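Long-range contact in solute-binding periplasmic protein of iron/siderophore ABC transporter (Yersinia pestis, PDB 6B2X), which probably captures an iron-siderophore complex in the periplasm and delivers it to an ABC transporter in the inner membrane: residues A[131-136]-A[157-162]. Residues are numbered along the deposited sequence; the frame is centred on the assembly and turned at random.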
# COMPACT_ATOMS: atom_id res chain seq x y z
N ASP A 131 14.61 -17.50 11.11
CA ASP A 131 15.90 -16.85 10.92
C ASP A 131 15.83 -15.35 11.08
O ASP A 131 16.81 -14.71 11.48
CB ASP A 131 16.45 -17.17 9.54
CG ASP A 131 16.67 -18.61 9.37
OD1 ASP A 131 17.15 -19.21 10.36
OD2 ASP A 131 16.34 -19.15 8.28
N ILE A 132 14.67 -14.76 10.78
CA ILE A 132 14.53 -13.31 10.80
C ILE A 132 13.05 -12.98 10.92
O ILE A 132 12.19 -13.80 10.63
CB ILE A 132 15.18 -12.69 9.53
CG1 ILE A 132 15.55 -11.22 9.77
CG2 ILE A 132 14.29 -12.87 8.32
CD1 ILE A 132 16.37 -10.61 8.64
N ALA A 133 12.75 -11.77 11.38
CA ALA A 133 11.37 -11.30 11.47
C ALA A 133 11.31 -9.89 10.91
O ALA A 133 12.23 -9.09 11.11
CB ALA A 133 10.85 -11.32 12.91
N ILE A 134 10.22 -9.58 10.21
CA ILE A 134 10.02 -8.27 9.61
C ILE A 134 8.81 -7.62 10.26
O ILE A 134 7.74 -8.24 10.35
CB ILE A 134 9.80 -8.36 8.09
CG1 ILE A 134 10.90 -9.19 7.42
CG2 ILE A 134 9.68 -6.95 7.52
CD1 ILE A 134 12.30 -8.67 7.65
N PHE A 135 8.98 -6.37 10.68
CA PHE A 135 7.89 -5.57 11.22
C PHE A 135 7.84 -4.23 10.49
O PHE A 135 8.83 -3.77 9.90
CB PHE A 135 8.04 -5.34 12.75
CG PHE A 135 7.79 -6.57 13.59
CD1 PHE A 135 8.72 -7.60 13.64
CD2 PHE A 135 6.61 -6.70 14.31
CE1 PHE A 135 8.49 -8.74 14.40
CE2 PHE A 135 6.36 -7.84 15.08
CZ PHE A 135 7.30 -8.86 15.13
N GLY A 136 6.68 -3.58 10.55
CA GLY A 136 6.53 -2.21 10.11
C GLY A 136 6.68 -1.24 11.28
O GLY A 136 6.39 -1.57 12.43
N VAL A 157 16.91 -13.33 17.74
CA VAL A 157 16.31 -13.36 16.41
C VAL A 157 16.39 -11.94 15.84
O VAL A 157 15.94 -10.99 16.50
CB VAL A 157 14.86 -13.85 16.42
CG1 VAL A 157 14.33 -13.96 14.99
CG2 VAL A 157 14.76 -15.23 17.11
N PRO A 158 16.99 -11.75 14.66
CA PRO A 158 17.06 -10.40 14.09
C PRO A 158 15.67 -9.92 13.70
O PRO A 158 14.94 -10.61 12.98
CB PRO A 158 17.98 -10.57 12.88
CG PRO A 158 17.95 -12.01 12.57
CD PRO A 158 17.70 -12.74 13.84
N VAL A 159 15.29 -8.77 14.25
CA VAL A 159 14.05 -8.07 13.92
C VAL A 159 14.43 -6.85 13.09
O VAL A 159 15.25 -6.03 13.53
CB VAL A 159 13.28 -7.67 15.18
CG1 VAL A 159 12.12 -6.74 14.84
CG2 VAL A 159 12.78 -8.91 15.94
N VAL A 160 13.85 -6.73 11.90
CA VAL A 160 14.14 -5.64 10.98
C VAL A 160 12.87 -4.83 10.76
O VAL A 160 11.83 -5.40 10.39
CB VAL A 160 14.71 -6.16 9.65
CG1 VAL A 160 14.62 -5.11 8.57
CG2 VAL A 160 16.16 -6.59 9.85
N PHE A 161 12.94 -3.53 11.01
CA PHE A 161 11.80 -2.63 10.82
C PHE A 161 11.87 -1.95 9.46
O PHE A 161 12.92 -1.45 9.05
CB PHE A 161 11.75 -1.57 11.92
CG PHE A 161 11.13 -2.04 13.21
CD1 PHE A 161 9.78 -1.86 13.46
CD2 PHE A 161 11.92 -2.64 14.20
CE1 PHE A 161 9.22 -2.28 14.68
CE2 PHE A 161 11.37 -3.06 15.40
CZ PHE A 161 10.01 -2.88 15.65
N VAL A 162 10.74 -1.95 8.75
CA VAL A 162 10.58 -1.26 7.49
C VAL A 162 9.43 -0.28 7.65
O VAL A 162 8.77 -0.23 8.69
CB VAL A 162 10.30 -2.21 6.32
CG1 VAL A 162 11.41 -3.23 6.20
CG2 VAL A 162 8.93 -2.89 6.56
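Strands 132-136 and 159-162, joined through helix 147-154, form a parallel beta-alpha-beta unit at one margin of the five-stranded parallel sheet of this periplasmic binding protein. Ala133 and Phe135 each use both backbone polar groups across the seam: Ala133 N donates to Pro158 O (2.9 Å) and Ala133 O accepts from Val160 N, then Phe135 N donates to Val160 O, nearly straight at 172°, and Phe135 O accepts from Val162 N (2.9 Å). In the pairs Ala133-Val159, Ile134-Val160 and Phe135-Phe161 the two side chains lie on the same face of the sheet. On one, Phe135 CB lies over the ring of Phe161 in a CH-pi contact, 4.2 Å from its centroid, while Phe135 CD1 meets Val159 CG1 at 3.7 Å. With its CG anti to the carbonyl carbon (chi1 -81°), Phe161 also brings its ring edge to Gly136 O, 3.6 Å from CD1. On the other face Ile134 and Val160 run side by side, with Ile134 CD1 4.0 Å from Val160 CB. The Ile132 side chain crosses the Pro158 ring at about a right angle, its CG1 3.8 Å from Pro158 CG. Helix 147-154 covers Phe135 and Val159, helix 168-182 covers Ile134, Val160 and Val162, and strand 58-60 continues the sheet beyond 132-136.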